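Local coordinates for protein pentalenene synthase (Streptomyces chartreusis NRRL 3882, PDB 6Q4S) that probably converts farnesyl diphosphate, with magnesium as cofactor, into the bicyclic sesquiterpene alcohol 7-epi-alpha-eudesmol through a 1,10-cyclization, at residues V103-P108 and E125-L130; S111-R114 and I119-A122; N239-L244 and Q253-E258. One frame throughout, in Å; residues are numbered along the deposited sequence. Where two conformers were deposited one is given.

Contact 1: V103-P108 and E125-L130; sequences VTPLRP and EVWKYL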
ATOM      1  N   VAL A 103      -1.923   6.064   5.711  1.00 27.17           N
ATOM      2  CA  VAL A 103      -0.459   6.214   5.622  1.00 27.71           C
ATOM      3  C   VAL A 103       0.272   5.660   6.827  1.00 28.51           C
ATOM      4  O   VAL A 103       1.441   5.461   6.767  1.00 27.36           O
ATOM      5  CB  VAL A 103      -0.043   7.656   5.362  1.00 29.22           C
ATOM      6  CG1 VAL A 103      -0.662   8.168   4.081  1.00 29.01           C
ATOM      7  CG2 VAL A 103      -0.431   8.603   6.447  1.00 30.43           C
ATOM      8  N   THR A 104      -0.424   5.365   7.924  1.00 28.98           N
ATOM      9  CA  THR A 104       0.241   4.926   9.174  1.00 29.32           C
ATOM     10  C   THR A 104       1.013   3.649   8.923  1.00 26.20           C
ATOM     11  O   THR A 104       2.170   3.542   9.337  1.00 27.98           O
ATOM     12  CB  THR A 104      -0.793   4.858  10.327  1.00 32.83           C
ATOM     13  OG1 THR A 104      -1.113   6.193  10.726  1.00 31.42           O
ATOM     14  CG2 THR A 104      -0.319   4.071  11.512  1.00 34.78           C
ATOM     15  N   PRO A 105       0.445   2.689   8.163  1.00 28.37           N
ATOM     16  CA  PRO A 105       1.279   1.524   7.870  1.00 27.11           C
ATOM     17  C   PRO A 105       2.307   1.756   6.805  1.00 28.44           C
ATOM     18  O   PRO A 105       3.091   0.866   6.549  1.00 29.87           O
ATOM     19  CB  PRO A 105       0.294   0.482   7.368  1.00 27.90           C
ATOM     20  CG  PRO A 105      -1.042   0.940   7.881  1.00 28.56           C
ATOM     21  CD  PRO A 105      -0.967   2.429   7.872  1.00 28.28           C
ATOM     22  N   LEU A 106       2.365   2.974   6.248  1.00 29.48           N
ATOM     23  CA  LEU A 106       3.400   3.284   5.244  1.00 30.42           C
ATOM     24  C   LEU A 106       4.528   4.149   5.808  1.00 35.57           C
ATOM     25  O   LEU A 106       5.239   4.821   5.072  1.00 34.07           O
ATOM     26  CB  LEU A 106       2.711   3.997   4.054  1.00 30.80           C
ATOM     27  CG  LEU A 106       1.711   3.060   3.340  1.00 29.25           C
ATOM     28  CD1 LEU A 106       0.913   3.871   2.324  1.00 30.94           C
ATOM     29  CD2 LEU A 106       2.390   1.847   2.714  1.00 33.39           C
ATOM     30  N   ARG A 107       4.683   4.145   7.119  1.00 31.11           N
ATOM     31  CA  ARG A 107       5.717   4.960   7.781  1.00 35.72           C
ATOM     32  C   ARG A 107       6.270   4.106   8.975  1.00 31.62           C
ATOM     33  O   ARG A 107       5.610   3.152   9.392  1.00 29.48           O
ATOM     34  CB  ARG A 107       5.052   6.298   8.154  1.00 41.20           C
ATOM     35  CG  ARG A 107       4.895   6.605   9.593  1.00 41.50           C
ATOM     36  CD  ARG A 107       3.635   7.246  10.080  1.00 47.55           C
ATOM     37  NE  ARG A 107       3.200   8.461   9.492  1.00 48.01           N
ATOM     38  CZ  ARG A 107       1.965   8.911   9.670  1.00 41.47           C
ATOM     39  NH1 ARG A 107       1.080   8.293  10.480  1.00 38.91           N
ATOM     40  NH2 ARG A 107       1.610  10.004   9.047  1.00 38.42           N
ATOM     41  N   PRO A 108       7.482   4.395   9.477  1.00 31.41           N
ATOM     42  CA  PRO A 108       8.011   3.482  10.499  1.00 32.43           C
ATOM     43  C   PRO A 108       7.100   3.384  11.745  1.00 28.84           C
ATOM     44  O   PRO A 108       6.423   4.322  12.118  1.00 29.34           O
ATOM     45  CB  PRO A 108       9.384   4.082  10.825  1.00 33.00           C
ATOM     46  CG  PRO A 108       9.785   4.659   9.503  1.00 36.00           C
ATOM     47  CD  PRO A 108       8.529   5.348   9.034  1.00 34.59           C
ATOM     48  N   GLU A 125      -0.733   3.381  17.520  1.00 39.30           N
ATOM     49  CA  GLU A 125      -0.350   2.412  18.564  1.00 37.71           C
ATOM     50  C   GLU A 125      -0.567   0.990  18.128  1.00 31.60           C
ATOM     51  O   GLU A 125       0.358   0.227  18.197  1.00 35.95           O
ATOM     52  CB  GLU A 125      -1.093   2.664  19.902  1.00 39.06           C
ATOM     53  CG  GLU A 125      -0.685   1.638  20.979  1.00 44.60           C
ATOM     54  CD  GLU A 125      -1.613   1.632  22.195  1.00 50.47           C
ATOM     55  OE1 GLU A 125      -1.527   2.630  22.939  1.00 55.86           O
ATOM     56  OE2 GLU A 125      -2.404   0.651  22.361  1.00 42.47           O
ATOM     57  N   VAL A 126      -1.765   0.691  17.613  1.00 32.70           N
ATOM     58  CA  VAL A 126      -2.154  -0.651  17.245  1.00 33.22           C
ATOM     59  C   VAL A 126      -1.294  -1.198  16.165  1.00 33.49           C
ATOM     60  O   VAL A 126      -0.937  -2.379  16.214  1.00 34.74           O
ATOM     61  CB  VAL A 126      -3.669  -0.763  16.942  1.00 35.48           C
ATOM     62  CG1 VAL A 126      -4.089  -2.028  16.211  1.00 34.71           C
ATOM     63  CG2 VAL A 126      -4.462  -0.570  18.217  1.00 39.63           C
ATOM     64  N   TRP A 127      -0.958  -0.368  15.182  1.00 34.47           N
ATOM     65  CA  TRP A 127      -0.163  -0.827  14.038  1.00 30.51           C
ATOM     66  C   TRP A 127       1.237  -1.269  14.458  1.00 28.99           C
ATOM     67  O   TRP A 127       1.718  -2.252  13.997  1.00 30.21           O
ATOM     68  CB  TRP A 127      -0.058   0.248  12.932  1.00 32.21           C
ATOM     69  CG  TRP A 127       0.940  -0.115  11.882  1.00 27.62           C
ATOM     70  CD1 TRP A 127       2.144   0.469  11.669  1.00 30.02           C
ATOM     71  CD2 TRP A 127       0.862  -1.204  10.968  1.00 29.90           C
ATOM     72  NE1 TRP A 127       2.824  -0.164  10.665  1.00 28.70           N
ATOM     73  CE2 TRP A 127       2.052  -1.198  10.206  1.00 29.30           C
ATOM     74  CE3 TRP A 127      -0.081  -2.194  10.725  1.00 28.63           C
ATOM     75  CZ2 TRP A 127       2.301  -2.114   9.208  1.00 28.23           C
ATOM     76  CZ3 TRP A 127       0.193  -3.119   9.752  1.00 27.67           C
ATOM     77  CH2 TRP A 127       1.352  -3.042   8.972  1.00 31.63           C
ATOM     78  N   LYS A 128       1.833  -0.590  15.410  1.00 30.24           N
ATOM     79  CA  LYS A 128       3.098  -0.998  15.963  1.00 32.09           C
ATOM     80  C   LYS A 128       3.049  -2.427  16.508  1.00 32.78           C
ATOM     81  O   LYS A 128       3.946  -3.234  16.225  1.00 32.78           O
ATOM     82  CB  LYS A 128       3.487  -0.002  17.042  1.00 40.49           C
ATOM     83  CG  LYS A 128       4.807  -0.341  17.760  1.00 43.55           C
ATOM     84  CD  LYS A 128       5.186   0.790  18.707  1.00 49.03           C
ATOM     85  CE  LYS A 128       4.089   1.010  19.764  1.00 55.31           C
ATOM     86  NZ  LYS A 128       4.524   2.036  20.763  1.00 71.29           N
ATOM     87  N   TYR A 129       1.972  -2.789  17.212  1.00 29.87           N
ATOM     88  CA  TYR A 129       1.830  -4.209  17.650  1.00 31.34           C
ATOM     89  C   TYR A 129       1.443  -5.185  16.571  1.00 31.81           C
ATOM     90  O   TYR A 129       1.929  -6.315  16.527  1.00 31.71           O
ATOM     91  CB  TYR A 129       0.805  -4.300  18.756  1.00 36.41           C
ATOM     92  CG  TYR A 129       1.259  -3.595  20.027  1.00 46.36           C
ATOM     93  CD1 TYR A 129       2.430  -3.975  20.668  1.00 57.11           C
ATOM     94  CD2 TYR A 129       0.526  -2.536  20.570  1.00 53.32           C
ATOM     95  CE1 TYR A 129       2.852  -3.340  21.831  1.00 63.85           C
ATOM     96  CE2 TYR A 129       0.935  -1.911  21.739  1.00 63.58           C
ATOM     97  CZ  TYR A 129       2.104  -2.311  22.349  1.00 62.69           C
ATOM     98  OH  TYR A 129       2.525  -1.693  23.485  1.00 70.70           O
ATOM     99  N   LEU A 130       0.485  -4.780  15.729  1.00 34.66           N
ATOM    100  CA  LEU A 130       0.012  -5.666  14.674  1.00 30.57           C
ATOM    101  C   LEU A 130       1.127  -5.977  13.700  1.00 32.88           C
ATOM    102  O   LEU A 130       1.229  -7.110  13.196  1.00 34.12           O
ATOM    103  CB  LEU A 130      -1.166  -4.970  14.003  1.00 34.20           C
ATOM    104  CG  LEU A 130      -2.284  -5.726  13.371  1.00 41.35           C
ATOM    105  CD1 LEU A 130      -3.011  -6.571  14.398  1.00 35.56           C
ATOM    106  CD2 LEU A 130      -3.240  -4.705  12.761  1.00 43.77           C
TER
HETATM  107  O   HOH W   1       5.225   0.622   9.402  1.00 36.96           O
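Pro105 sets CB and CA over one face of the Trp127 indole, a CH-pi contact inside the all-helical fold of a class I terpene synthase. Helix 118-131 supplies the tryptophan, and the short 3-10 turn that follows helix 90-103 supplies the proline. Pro105 CB sits 3.8 Å from the centroid of the six-membered ring of Trp127, only 14° off the ring normal, while Pro105 CA covers the pyrrole half and comes 3.6 Å from Trp127 NE1. The indole reaches this place because its CG stands anti to the backbone N (chi1 170°), which sends the ring from the helix out to the turn. Thr104 fills in near the root of the ring: its methyl CG2 is 4.1 Å from Trp127 CB, the two side chains running past each other with opposite headings. The hydroxyl of Thr104 is bonded instead to the carbonyl of Glu100, one turn back on helix 90-103. Around this pair, Phe142 meets the indole with its ring plane tilted by about 30°, and Ala143 and Trp146 of helix 136-161 pack on Pro105. The indole N-H is satisfied through a water lying in the ring plane at its edge: Trp127 NE1 donates to the water oxygen over 2.8 Å, and that water donates in turn to Arg107 O at 2.6 Å.

Contact 2: S111-R114 and I119-A122; sequences SPPR and ITLA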
ATOM      1  N   SER A 111       6.099   6.181  14.684  1.00 43.39           N
ATOM      2  CA  SER A 111       5.881   7.543  14.258  1.00 42.74           C
ATOM      3  C   SER A 111       4.523   8.113  14.592  1.00 37.90           C
ATOM      4  O   SER A 111       3.510   7.444  14.432  1.00 41.35           O
ATOM      5  CB  SER A 111       6.000   7.653  12.746  1.00 45.09           C
ATOM      6  OG  SER A 111       7.203   7.084  12.312  1.00 51.88           O
ATOM      7  N   PRO A 112       4.484   9.387  14.965  1.00 37.35           N
ATOM      8  CA  PRO A 112       3.264  10.103  15.253  1.00 42.56           C
ATOM      9  C   PRO A 112       2.513  10.440  13.980  1.00 41.16           C
ATOM     10  O   PRO A 112       3.142  10.731  12.947  1.00 42.01           O
ATOM     11  CB  PRO A 112       3.748  11.427  15.864  1.00 43.90           C
ATOM     12  CG  PRO A 112       5.098  11.621  15.299  1.00 45.20           C
ATOM     13  CD  PRO A 112       5.664  10.270  15.043  1.00 45.95           C
ATOM     14  N   PRO A 113       1.192  10.412  14.052  1.00 41.30           N
ATOM     15  CA  PRO A 113       0.362  10.832  12.947  1.00 38.80           C
ATOM     16  C   PRO A 113       0.359  12.333  12.761  1.00 46.85           C
ATOM     17  O   PRO A 113       0.407  13.071  13.721  1.00 40.67           O
ATOM     18  CB  PRO A 113      -1.017  10.391  13.367  1.00 42.20           C
ATOM     19  CG  PRO A 113      -0.980  10.440  14.852  1.00 41.45           C
ATOM     20  CD  PRO A 113       0.384   9.934  15.190  1.00 41.45           C
ATOM     21  N   ARG A 114       0.172  12.781  11.527  1.00 41.32           N
ATOM     22  CA  ARG A 114       0.161  14.200  11.221  1.00 37.85           C
ATOM     23  C   ARG A 114      -1.153  14.853  11.641  1.00 37.46           C
ATOM     24  O   ARG A 114      -1.158  15.911  12.188  1.00 43.72           O
ATOM     25  CB  ARG A 114       0.408  14.368   9.694  1.00 36.84           C
ATOM     26  CG  ARG A 114       0.830  15.755   9.245  1.00 39.78           C
ATOM     27  CD  ARG A 114       1.231  15.830   7.740  1.00 39.90           C
ATOM     28  NE  ARG A 114       1.806  17.154   7.399  1.00 39.79           N
ATOM     29  CZ  ARG A 114       1.133  18.307   7.341  1.00 42.63           C
ATOM     30  NH1 ARG A 114      -0.183  18.351   7.484  1.00 43.65           N
ATOM     31  NH2 ARG A 114       1.789  19.458   7.085  1.00 46.26           N
ATOM     32  N   ILE A 119      -8.725   8.561  17.223  1.00 36.07           N
ATOM     33  CA  ILE A 119      -8.625   7.397  16.334  1.00 36.59           C
ATOM     34  C   ILE A 119      -7.230   7.221  15.686  1.00 36.29           C
ATOM     35  O   ILE A 119      -6.721   6.095  15.614  1.00 32.77           O
ATOM     36  CB  ILE A 119      -9.730   7.384  15.304  1.00 47.41           C
ATOM     37  CG1 ILE A 119      -9.813   6.000  14.653  1.00 50.70           C
ATOM     38  CG2 ILE A 119      -9.501   8.414  14.207  1.00 48.81           C
ATOM     39  CD1 ILE A 119     -11.234   5.703  14.264  1.00 53.81           C
ATOM     40  N   THR A 120      -6.562   8.326  15.306  1.00 37.88           N
ATOM     41  CA  THR A 120      -5.290   8.210  14.557  1.00 33.30           C
ATOM     42  C   THR A 120      -4.186   7.854  15.515  1.00 33.00           C
ATOM     43  O   THR A 120      -3.314   7.067  15.195  1.00 31.28           O
ATOM     44  CB  THR A 120      -4.960   9.455  13.721  1.00 30.70           C
ATOM     45  OG1 THR A 120      -4.824  10.658  14.521  1.00 30.10           O
ATOM     46  CG2 THR A 120      -6.037   9.668  12.691  1.00 34.15           C
ATOM     47  N   LEU A 121      -4.259   8.405  16.723  1.00 33.25           N
ATOM     48  CA  LEU A 121      -3.320   8.016  17.775  1.00 32.53           C
ATOM     49  C   LEU A 121      -3.484   6.580  18.193  1.00 30.54           C
ATOM     50  O   LEU A 121      -2.489   5.898  18.395  1.00 36.27           O
ATOM     51  CB  LEU A 121      -3.478   8.950  18.994  1.00 39.24           C
ATOM     52  CG  LEU A 121      -3.102  10.418  18.667  1.00 41.56           C
ATOM     53  CD1 LEU A 121      -3.784  11.353  19.678  1.00 43.76           C
ATOM     54  CD2 LEU A 121      -1.595  10.650  18.631  1.00 37.71           C
ATOM     55  N   ALA A 122      -4.724   6.125  18.314  1.00 31.05           N
ATOM     56  CA  ALA A 122      -5.028   4.743  18.635  1.00 33.09           C
ATOM     57  C   ALA A 122      -4.479   3.842  17.582  1.00 35.60           C
ATOM     58  O   ALA A 122      -3.824   2.841  17.892  1.00 33.94           O
ATOM     59  CB  ALA A 122      -6.507   4.522  18.810  1.00 32.77           C
TER
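Thr120 holds OG1 between its backbone N and carbonyl carbon (chi1 60°), and Leu121 sends CG anti to its carbonyl carbon (chi1 -64°); with these torsions the two neighbours on helix 118-131 offer a hydroxyl and a methyl to the ring of Pro113. The proline belongs to the extended Pro-Pro run leading into that helix, and its ring carries the loop's side of the contact. Pro113 CG touches on both fronts, 3.8 Å from Leu121 CD2 and 3.9 Å from Thr120 OG1. Next to it in the ring, Pro113 CD is 4.0 Å from Leu121 CD2, and Pro113 CB is 4.1 Å from Thr120 CB. Leucine and proline cross at about a right angle, and CD2 is the methyl that meets the ring, at CG and CD. The approach of the ring carbons to OG1 is van der Waals contact; the hydroxyl has its polar partners elsewhere, the carbonyl of Val115 and the backbone N of Cys117, tying Thr120 to the residues just before its own helix. No hydrogen bond joins the two segments. Arg114, whose CB is directed away from the helix, forms salt bridges with Asp92 and Asp158 of the second subunit. Pro113 touches two helices: its ring meets Thr120 and Leu121 of helix 118-131, and it also packs on Glu100 of helix 90-103.

Contact 3: N239-L244 and Q253-E258; sequences NLIAVL and QQATDE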
ATOM      1  N   ASN A 239     -28.044  -1.727  -0.025  1.00 43.71           N
ATOM      2  CA  ASN A 239     -28.170  -3.028   0.613  1.00 39.43           C
ATOM      3  C   ASN A 239     -28.488  -4.000  -0.485  1.00 34.43           C
ATOM      4  O   ASN A 239     -29.317  -3.697  -1.344  1.00 43.93           O
ATOM      5  CB  ASN A 239     -29.271  -2.936   1.678  1.00 40.52           C
ATOM      6  CG  ASN A 239     -29.443  -4.238   2.398  1.00 47.78           C
ATOM      7  OD1 ASN A 239     -28.817  -4.516   3.445  1.00 52.92           O
ATOM      8  ND2 ASN A 239     -30.249  -5.065   1.838  1.00 47.37           N
ATOM      9  N   LEU A 240     -27.826  -5.140  -0.544  1.00 36.82           N
ATOM     10  CA  LEU A 240     -28.063  -6.113  -1.597  1.00 33.87           C
ATOM     11  C   LEU A 240     -29.586  -6.422  -1.937  1.00 34.76           C
ATOM     12  O   LEU A 240     -29.968  -6.564  -3.139  1.00 33.00           O
ATOM     13  CB  LEU A 240     -27.392  -7.408  -1.265  1.00 35.92           C
ATOM     14  CG  LEU A 240     -27.606  -8.585  -2.226  1.00 41.85           C
ATOM     15  CD1 LEU A 240     -27.078  -8.247  -3.607  1.00 47.56           C
ATOM     16  CD2 LEU A 240     -26.952  -9.861  -1.737  1.00 43.20           C
ATOM     17  N   ILE A 241     -30.367  -6.588  -0.881  0.50 35.09           N
ATOM     18  CA  ILE A 241     -31.807  -6.908  -0.955  0.50 38.71           C
ATOM     19  C   ILE A 241     -32.544  -5.814  -1.729  0.50 37.90           C
ATOM     20  O   ILE A 241     -33.169  -6.089  -2.754  0.50 39.55           O
ATOM     21  CB  ILE A 241     -32.435  -7.027   0.449  0.50 40.49           C
ATOM     22  CG1 ILE A 241     -31.687  -8.098   1.250  0.50 44.37           C
ATOM     23  CG2 ILE A 241     -33.935  -7.350   0.367  0.50 40.16           C
ATOM     24  CD1 ILE A 241     -31.922  -9.496   0.731  0.50 43.75           C
ATOM     25  N   ALA A 242     -32.399  -4.590  -1.247  1.00 37.63           N
ATOM     26  CA  ALA A 242     -32.967  -3.377  -1.897  1.00 42.13           C
ATOM     27  C   ALA A 242     -32.525  -3.233  -3.359  1.00 44.73           C
ATOM     28  O   ALA A 242     -33.312  -2.911  -4.260  1.00 43.09           O
ATOM     29  CB  ALA A 242     -32.568  -2.163  -1.120  1.00 39.76           C
ATOM     30  N   VAL A 243     -31.278  -3.555  -3.618  1.00 36.76           N
ATOM     31  CA  VAL A 243     -30.738  -3.390  -4.940  1.00 38.98           C
ATOM     32  C   VAL A 243     -31.363  -4.381  -5.875  1.00 39.64           C
ATOM     33  O   VAL A 243     -31.654  -4.067  -7.080  1.00 33.30           O
ATOM     34  CB  VAL A 243     -29.193  -3.550  -4.882  1.00 37.15           C
ATOM     35  CG1 VAL A 243     -28.575  -3.705  -6.261  1.00 42.00           C
ATOM     36  CG2 VAL A 243     -28.603  -2.337  -4.160  1.00 39.14           C
ATOM     37  N   LEU A 244     -31.501  -5.618  -5.386  1.00 36.55           N
ATOM     38  CA  LEU A 244     -32.085  -6.676  -6.210  1.00 39.78           C
ATOM     39  C   LEU A 244     -33.560  -6.358  -6.571  1.00 40.27           C
ATOM     40  O   LEU A 244     -34.019  -6.716  -7.678  1.00 42.27           O
ATOM     41  CB  LEU A 244     -32.015  -8.037  -5.554  1.00 40.54           C
ATOM     42  CG  LEU A 244     -30.690  -8.766  -5.592  1.00 40.94           C
ATOM     43  CD1 LEU A 244     -30.627  -9.844  -4.514  1.00 42.77           C
ATOM     44  CD2 LEU A 244     -30.455  -9.411  -6.925  1.00 41.74           C
ATOM     45  N   GLN A 253     -39.799 -10.342  -0.617  1.00 54.47           N
ATOM     46  CA  GLN A 253     -39.447 -11.746  -0.408  1.00 54.83           C
ATOM     47  C   GLN A 253     -38.730 -12.410  -1.578  1.00 46.37           C
ATOM     48  O   GLN A 253     -37.853 -13.216  -1.344  1.00 48.95           O
ATOM     49  CB  GLN A 253     -40.712 -12.584  -0.028  1.00 56.49           C
ATOM     50  CG  GLN A 253     -40.464 -14.040   0.401  1.00 57.41           C
ATOM     51  CD  GLN A 253     -39.441 -14.159   1.540  1.00 64.78           C
ATOM     52  OE1 GLN A 253     -39.556 -13.482   2.577  1.00 58.98           O
ATOM     53  NE2 GLN A 253     -38.392 -14.983   1.320  1.00 58.25           N
ATOM     54  N   GLN A 254     -39.103 -12.146  -2.830  1.00 45.16           N
ATOM     55  CA  GLN A 254     -38.335 -12.704  -3.944  1.00 42.08           C
ATOM     56  C   GLN A 254     -36.875 -12.137  -3.993  1.00 39.76           C
ATOM     57  O   GLN A 254     -36.001 -12.814  -4.505  1.00 40.76           O
ATOM     58  CB  GLN A 254     -38.980 -12.432  -5.283  1.00 47.12           C
ATOM     59  CG  GLN A 254     -40.268 -13.204  -5.555  1.00 55.31           C
ATOM     60  CD  GLN A 254     -41.002 -12.620  -6.769  1.00 53.84           C
ATOM     61  OE1 GLN A 254     -41.376 -11.447  -6.784  1.00 52.08           O
ATOM     62  NE2 GLN A 254     -41.151 -13.424  -7.797  1.00 55.38           N
ATOM     63  N   ALA A 255     -36.712 -10.893  -3.524  1.00 34.30           N
ATOM     64  CA  ALA A 255     -35.410 -10.193  -3.468  1.00 47.32           C
ATOM     65  C   ALA A 255     -34.519 -10.838  -2.351  1.00 45.64           C
ATOM     66  O   ALA A 255     -33.333 -11.116  -2.573  1.00 44.05           O
ATOM     67  CB  ALA A 255     -35.611  -8.702  -3.205  1.00 39.39           C
ATOM     68  N   THR A 256     -35.133 -11.115  -1.199  1.00 45.99           N
ATOM     69  CA  THR A 256     -34.506 -11.940  -0.140  1.00 40.46           C
ATOM     70  C   THR A 256     -34.085 -13.313  -0.641  1.00 46.42           C
ATOM     71  O   THR A 256     -32.927 -13.705  -0.475  1.00 51.27           O
ATOM     72  CB  THR A 256     -35.412 -11.954   1.101  1.00 44.77           C
ATOM     73  OG1 THR A 256     -35.598 -10.600   1.530  1.00 41.14           O
ATOM     74  CG2 THR A 256     -34.792 -12.765   2.247  1.00 42.82           C
ATOM     75  N   ASP A 257     -34.976 -14.030  -1.308  1.00 46.20           N
ATOM     76  CA  ASP A 257     -34.652 -15.339  -1.841  1.00 45.83           C
ATOM     77  C   ASP A 257     -33.479 -15.258  -2.788  1.00 46.82           C
ATOM     78  O   ASP A 257     -32.611 -16.141  -2.806  1.00 45.51           O
ATOM     79  CB  ASP A 257     -35.823 -15.987  -2.656  1.00 57.46           C
ATOM     80  CG  ASP A 257     -37.151 -16.190  -1.840  1.00 65.32           C
ATOM     81  OD1 ASP A 257     -37.110 -16.226  -0.590  1.00 62.00           O
ATOM     82  OD2 ASP A 257     -38.241 -16.293  -2.492  1.00 69.35           O
ATOM     83  N   GLU A 258     -33.491 -14.253  -3.658  1.00 40.69           N
ATOM     84  CA  GLU A 258     -32.407 -14.118  -4.587  1.00 39.89           C
ATOM     85  C   GLU A 258     -31.030 -13.739  -3.892  1.00 33.09           C
ATOM     86  O   GLU A 258     -30.028 -14.263  -4.288  1.00 38.10           O
ATOM     87  CB  GLU A 258     -32.749 -13.109  -5.705  1.00 44.18           C
ATOM     88  CG  GLU A 258     -31.787 -13.045  -6.919  1.00 48.29           C
ATOM     89  CD  GLU A 258     -31.460 -14.372  -7.586  1.00 55.48           C
ATOM     90  OE1 GLU A 258     -32.139 -15.425  -7.368  1.00 59.28           O
ATOM     91  OE2 GLU A 258     -30.489 -14.362  -8.377  1.00 60.94           O
TER
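Ala255 meets Ile241 where the backbones of the two segments are nearest, CA to CA 5.5 Å for this pair, and Ala255 CB lies 3.6 Å from Ile241 O. The small methyl lets the backbones come this near, and longer side chains close round it. Ile241, in one of its two conformers, has CG1 anti to the carbonyl carbon (chi1 -57°) and a further bend at chi2; this carries CD1 over the backbone of the other helix, 3.7 Å from Thr256 CA. Its other branch, CG2, passes 3.8 Å from Thr256 OG1, a hydroxyl bonded to the carbonyl of Trp252 within its own helix; these side-chain contacts hold for that conformer. Leu244, one turn on, also turns CG anti to its carbonyl carbon: CD1 reaches Ala255 O at 3.6 Å and also brushes Glu258, and CD2 lies 3.9 Å from Glu258 CG. Glu258 starts extended, then folds at chi2 (51°), offering its aliphatic part to the leucine at about a right angle while its carboxylate turns to a salt bridge with Arg261. The axes of segments 240-244 and 253-258 come within 8.4 Å, their directions 119° apart. These are two consecutive helices joined by a short turn and packed at a steep angle, within the all-helical class I terpene synthase fold, close after the probable third magnesium site: the Ile241 side chain is about 8 Å from that of Ser227, a likely ligand of that metal.

In the fold
Contacts 1 and 2 are neighbours, their centres about 9 Å apart, and both dock parts of the loop after helix 90-103 on helix 118-131, contact 2 falling within the chain span that contact 1 closes. Arg107 bridges them, its guanidinium packing against Pro112 and Pro113. Contact 1 is buried and aromatic, with a water completing it; contact 2 is partly buried and uses one proline on a mixed hydroxyl and methyl surface. Contact 3 lies across the chain centre, about 39 and 40 Å away between centres. It is buried too, but joins helix to helix through aliphatic branches, and it alone comes near a probable metal site.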